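Local atomic coordinates of myosin-I heavy chain (Dictyostelium discoideum, PDB entry 5EJR), a protein that is an actin-based motor with ATPase activity, involved in the early steps of phagocytosis and in adhesion, here represented by a MyTH4-FERM part of its tail. Residues D105-N116 with L144-R155. Sequence-based numbering, arbitrary orientation. Where two conformers were deposited one is given.
Sequences DEIYCQAYRQTN and LLQPFMEQLMSR
Tyr112 reaches across from helix 104-113 as a knob into a hole made by Phe148, Gln151, Leu152 and Arg155. Placing CG opposite the backbone N about chi1 lets the ring cross the interface and deliver the hydroxyl to helix 142-159, where Gln151 NE2 donates a hydrogen bond to Tyr112 OH (2.8 Å, N-H...O 150°), amide and ring nearly perpendicular. Arg155 CG lies in the ring plane at the hydroxyl edge, 3.2 Å from Tyr112 OH, and Arg155 NH1 adds a weak but nearly straight bond to the same oxygen. Bent at chi2 and chi3, Arg155 then turns its guanidinium end-on to Thr115: NH2 binds Thr115 O (3.0 Å) from above the carbonyl plane, and NH1 binds Thr115 OG1 (3.3 Å). With an alanine at Arg155, Thr115 O and OG1 would probably lose their guanidinium donors, and a gap would be likely to open beside the Tyr112 hydroxyl. One helical turn back, the edge of the Tyr108 ring meets the face of Phe148 (centroids 5.2 Å apart, planes at 82°), while Phe148 CE2 packs on Tyr112 CB. These aromatics cluster in the helical MyTH4 domain of the myosin tail, where the axes of segments 105-113 and 144-155 come within 11.9 Å and run nearly parallel, 12° apart. At the N-terminal end of the pairing, Leu144 CD2 fits against Asp105 OD1 (3.4 Å) and approaches Cys109 SG. Thr115, in a type I turn from Arg113 to Asn116, donates through OG1 to a lone pair of Tyr112 O, in the carbonyl plane, beside the bond from Thr115 N. Phe128 of helix 121-137 packs on both Thr115 and Arg155. Farther out, Tyr108 OH is hydrogen-bonded to Phe138 O, and Ser141 OG bonds to both Asp105 OD2 and Leu144 N, while helix 164-178 packs against Tyr108 and Leu152 through Leu177.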
loop_
_atom_site.group_PDB
_atom_site.type_symbol
_atom_site.label_atom_id
_atom_site.label_comp_id
_atom_site.label_asym_id
_atom_site.label_seq_id
_atom_site.Cartn_x
_atom_site.Cartn_y
_atom_site.Cartn_z
ATOM N N ASP A 105 12.211 -15.951 18.257
ATOM C CA ASP A 105 13.330 -15.846 19.216
ATOM C C ASP A 105 14.668 -16.098 18.524
ATOM O O ASP A 105 15.637 -15.375 18.775
ATOM C CB ASP A 105 13.160 -16.835 20.375
ATOM C CG ASP A 105 12.045 -16.481 21.326
ATOM O OD1 ASP A 105 11.543 -15.338 21.255
ATOM O OD2 ASP A 105 11.675 -17.342 22.140
ATOM N N GLU A 106 14.696 -17.103 17.645
ATOM C CA GLU A 106 15.850 -17.503 16.866
ATOM C C GLU A 106 16.297 -16.406 15.890
ATOM O O GLU A 106 17.504 -16.233 15.690
ATOM C CB GLU A 106 15.551 -18.827 16.149
ATOM C CG GLU A 106 16.774 -19.711 15.993
ATOM C CD GLU A 106 17.675 -19.352 14.830
ATOM O OE1 GLU A 106 17.193 -18.688 13.882
ATOM O OE2 GLU A 106 18.862 -19.753 14.856
ATOM N N ILE A 107 15.340 -15.651 15.304
ATOM C CA ILE A 107 15.666 -14.550 14.395
ATOM C C ILE A 107 16.357 -13.425 15.182
ATOM O O ILE A 107 17.428 -12.983 14.746
ATOM C CB ILE A 107 14.483 -14.071 13.506
ATOM C CG1 ILE A 107 13.993 -15.242 12.615
ATOM C CG2 ILE A 107 14.931 -12.890 12.618
ATOM C CD1 ILE A 107 12.680 -14.991 11.829
ATOM N N TYR A 108 15.791 -13.049 16.368
ATOM C CA TYR A 108 16.297 -11.998 17.268
ATOM C C TYR A 108 17.700 -12.333 17.806
ATOM O O TYR A 108 18.544 -11.453 17.877
ATOM C CB TYR A 108 15.350 -11.798 18.458
ATOM C CG TYR A 108 14.263 -10.769 18.230
ATOM C CD1 TYR A 108 14.490 -9.417 18.482
ATOM C CD2 TYR A 108 12.984 -11.154 17.836
ATOM C CE1 TYR A 108 13.476 -8.470 18.319
ATOM C CE2 TYR A 108 11.974 -10.213 17.633
ATOM C CZ TYR A 108 12.221 -8.875 17.888
ATOM O OH TYR A 108 11.202 -7.968 17.741
ATOM N N CYS A 109 17.935 -13.611 18.187
ATOM C CA CYS A 109 19.232 -14.096 18.671
ATOM C C CYS A 109 20.265 -14.085 17.558
ATOM O O CYS A 109 21.363 -13.615 17.806
ATOM C CB CYS A 109 19.105 -15.471 19.313
ATOM S SG CYS A 109 18.127 -15.486 20.834
ATOM N N GLN A 110 19.915 -14.521 16.321
ATOM C CA GLN A 110 20.871 -14.498 15.193
ATOM C C GLN A 110 21.297 -13.081 14.850
ATOM O O GLN A 110 22.457 -12.868 14.485
ATOM C CB GLN A 110 20.295 -15.123 13.915
ATOM C CG GLN A 110 20.144 -16.636 13.919
ATOM C CD GLN A 110 19.610 -17.161 12.596
ATOM O OE1 GLN A 110 19.270 -16.411 11.669
ATOM N NE2 GLN A 110 19.578 -18.475 12.456
ATOM N N ALA A 111 20.332 -12.119 14.891
ATOM C CA ALA A 111 20.596 -10.728 14.535
ATOM C C ALA A 111 21.516 -10.133 15.589
ATOM O O ALA A 111 22.536 -9.543 15.228
ATOM C CB ALA A 111 19.287 -9.940 14.443
ATOM N N TYR A 112 21.179 -10.333 16.877
ATOM C CA TYR A 112 21.953 -9.827 18.003
ATOM C C TYR A 112 23.384 -10.389 18.042
ATOM O O TYR A 112 24.339 -9.615 18.143
ATOM C CB TYR A 112 21.240 -10.036 19.352
ATOM C CG TYR A 112 22.082 -9.489 20.483
ATOM C CD1 TYR A 112 22.155 -8.118 20.721
ATOM C CD2 TYR A 112 22.931 -10.323 21.212
ATOM C CE1 TYR A 112 23.005 -7.596 21.698
ATOM C CE2 TYR A 112 23.783 -9.812 22.191
ATOM C CZ TYR A 112 23.819 -8.450 22.426
ATOM O OH TYR A 112 24.655 -7.952 23.388
ATOM N N ARG A 113 23.528 -11.724 17.961
ATOM C CA ARG A 113 24.832 -12.411 17.943
ATOM C C ARG A 113 25.751 -11.758 16.903
ATOM O O ARG A 113 26.923 -11.513 17.179
ATOM C CB ARG A 113 24.640 -13.908 17.623
ATOM C CG ARG A 113 25.868 -14.617 17.054
ATOM C CD ARG A 113 25.471 -15.761 16.155
ATOM N NE ARG A 113 26.578 -16.253 15.347
ATOM C CZ ARG A 113 27.316 -17.314 15.658
ATOM N NH1 ARG A 113 27.102 -17.970 16.791
ATOM N NH2 ARG A 113 28.280 -17.721 14.846
ATOM N N GLN A 114 25.206 -11.432 15.726
ATOM C CA GLN A 114 26.024 -10.860 14.670
ATOM C C GLN A 114 26.431 -9.387 14.922
ATOM O O GLN A 114 27.337 -8.893 14.255
ATOM C CB GLN A 114 25.362 -11.078 13.317
ATOM C CG GLN A 114 25.396 -12.550 12.864
ATOM C CD GLN A 114 26.793 -13.052 12.550
ATOM O OE1 GLN A 114 27.502 -13.602 13.402
ATOM N NE2 GLN A 114 27.225 -12.854 11.324
ATOM N N THR A 115 25.846 -8.733 15.939
ATOM C CA THR A 115 26.206 -7.352 16.323
ATOM C C THR A 115 27.280 -7.346 17.432
ATOM O O THR A 115 27.930 -6.326 17.645
ATOM C CB THR A 115 24.982 -6.552 16.827
ATOM O OG1 THR A 115 24.635 -6.966 18.146
ATOM C CG2 THR A 115 23.784 -6.630 15.900
ATOM N N ASN A 116 27.411 -8.461 18.167
ATOM C CA ASN A 116 28.340 -8.630 19.287
ATOM C C ASN A 116 29.718 -9.091 18.796
ATOM O O ASN A 116 29.835 -10.183 18.243
ATOM C CB ASN A 116 27.748 -9.633 20.286
ATOM C CG ASN A 116 28.125 -9.434 21.730
ATOM O OD1 ASN A 116 28.363 -8.318 22.206
ATOM N ND2 ASN A 116 28.076 -10.514 22.490
ATOM N N LEU A 144 11.708 -14.398 26.288
ATOM C CA LEU A 144 12.881 -13.690 25.768
ATOM C C LEU A 144 12.806 -12.165 25.925
ATOM O O LEU A 144 13.849 -11.548 26.112
ATOM C CB LEU A 144 13.170 -14.079 24.301
ATOM C CG LEU A 144 14.391 -13.435 23.604
ATOM C CD1 LEU A 144 15.706 -13.915 24.197
ATOM C CD2 LEU A 144 14.390 -13.706 22.128
ATOM N N LEU A 145 11.598 -11.568 25.854
ATOM C CA LEU A 145 11.369 -10.109 25.903
ATOM C C LEU A 145 12.223 -9.342 26.935
ATOM O O LEU A 145 13.068 -8.559 26.507
ATOM C CB LEU A 145 9.873 -9.765 26.076
ATOM C CG LEU A 145 9.492 -8.285 25.936
ATOM C CD1 LEU A 145 9.709 -7.767 24.504
ATOM C CD2 LEU A 145 8.071 -8.043 26.389
ATOM N N GLN A 146 12.020 -9.549 28.256
ATOM C CA GLN A 146 12.782 -8.840 29.291
ATOM C C GLN A 146 14.303 -9.125 29.231
ATOM O O GLN A 146 15.048 -8.151 29.094
ATOM C CB GLN A 146 12.211 -9.070 30.701
ATOM C CG GLN A 146 12.266 -7.823 31.581
ATOM C CD GLN A 146 11.322 -6.731 31.119
ATOM O OE1 GLN A 146 10.091 -6.863 31.176
ATOM N NE2 GLN A 146 11.883 -5.624 30.654
ATOM N N PRO A 147 14.797 -10.400 29.256
ATOM C CA PRO A 147 16.254 -10.624 29.142
ATOM C C PRO A 147 16.917 -9.968 27.921
ATOM O O PRO A 147 18.001 -9.394 28.074
ATOM C CB PRO A 147 16.375 -12.155 29.095
ATOM C CG PRO A 147 15.167 -12.653 29.785
ATOM C CD PRO A 147 14.081 -11.688 29.412
ATOM N N PHE A 148 16.260 -10.018 26.733
ATOM C CA PHE A 148 16.774 -9.430 25.486
ATOM C C PHE A 148 16.861 -7.901 25.579
ATOM O O PHE A 148 17.821 -7.312 25.059
ATOM C CB PHE A 148 15.931 -9.856 24.265
ATOM C CG PHE A 148 16.500 -9.479 22.911
ATOM C CD1 PHE A 148 16.180 -8.259 22.314
ATOM C CD2 PHE A 148 17.309 -10.359 22.208
ATOM C CE1 PHE A 148 16.690 -7.916 21.053
ATOM C CE2 PHE A 148 17.831 -10.008 20.954
ATOM C CZ PHE A 148 17.505 -8.794 20.378
ATOM N N MET A 149 15.851 -7.266 26.220
ATOM C CA MET A 149 15.792 -5.814 26.407
ATOM C C MET A 149 16.921 -5.358 27.330
ATOM O O MET A 149 17.652 -4.418 26.982
ATOM C CB MET A 149 14.422 -5.367 26.941
ATOM C CG MET A 149 13.388 -5.218 25.849
ATOM S SD MET A 149 11.987 -4.200 26.367
ATOM C CE MET A 149 11.081 -5.355 27.319
ATOM N N GLU A 150 17.097 -6.071 28.472
ATOM C CA GLU A 150 18.164 -5.825 29.455
ATOM C C GLU A 150 19.550 -5.896 28.813
ATOM O O GLU A 150 20.424 -5.106 29.157
ATOM C CB GLU A 150 18.067 -6.800 30.648
ATOM C CG GLU A 150 16.846 -6.591 31.537
ATOM C CD GLU A 150 16.649 -5.213 32.150
ATOM O OE1 GLU A 150 17.656 -4.546 32.486
ATOM O OE2 GLU A 150 15.474 -4.813 32.321
ATOM N N GLN A 151 19.726 -6.807 27.846
ATOM C CA GLN A 151 20.954 -6.959 27.079
ATOM C C GLN A 151 21.168 -5.731 26.192
ATOM O O GLN A 151 22.269 -5.191 26.184
ATOM C CB GLN A 151 20.919 -8.248 26.244
ATOM C CG GLN A 151 22.243 -8.568 25.533
ATOM C CD GLN A 151 23.350 -9.141 26.406
ATOM O OE1 GLN A 151 23.196 -9.373 27.614
ATOM N NE2 GLN A 151 24.498 -9.406 25.794
ATOM N N LEU A 152 20.122 -5.283 25.450
ATOM C CA LEU A 152 20.199 -4.089 24.597
ATOM C C LEU A 152 20.549 -2.871 25.451
ATOM O O LEU A 152 21.433 -2.106 25.070
ATOM C CB LEU A 152 18.872 -3.843 23.844
ATOM C CG LEU A 152 18.437 -4.850 22.779
ATOM C CD1 LEU A 152 17.161 -4.381 22.107
ATOM C CD2 LEU A 152 19.515 -5.076 21.718
ATOM N N MET A 153 19.892 -2.745 26.642
ATOM C CA MET A 153 20.112 -1.703 27.643
ATOM C C MET A 153 21.590 -1.704 28.082
ATOM O O MET A 153 22.185 -0.631 28.201
ATOM C CB MET A 153 19.203 -1.929 28.859
ATOM C CG MET A 153 17.753 -1.489 28.660
ATOM S SD MET A 153 16.758 -1.808 30.159
ATOM C CE MET A 153 15.122 -1.397 29.563
ATOM N N SER A 154 22.196 -2.915 28.273
ATOM C CA SER A 154 23.616 -3.077 28.651
ATOM C C SER A 154 24.553 -2.666 27.515
ATOM O O SER A 154 25.589 -2.040 27.750
ATOM C CB SER A 154 23.912 -4.512 29.069
ATOM O OG SER A 154 23.373 -4.780 30.353
ATOM N N ARG A 155 24.194 -3.016 26.278
ATOM C CA ARG A 155 24.993 -2.630 25.118
ATOM C C ARG A 155 24.904 -1.123 24.903
ATOM O O ARG A 155 25.840 -0.538 24.368
ATOM C CB ARG A 155 24.508 -3.351 23.858
ATOM C CG ARG A 155 24.910 -4.814 23.798
ATOM C CD ARG A 155 26.398 -5.026 23.528
ATOM N NE ARG A 155 26.861 -4.480 22.245
ATOM C CZ ARG A 155 26.752 -5.106 21.076
ATOM N NH1 ARG A 155 26.128 -6.276 20.994
ATOM N NH2 ARG A 155 27.242 -4.555 19.975
#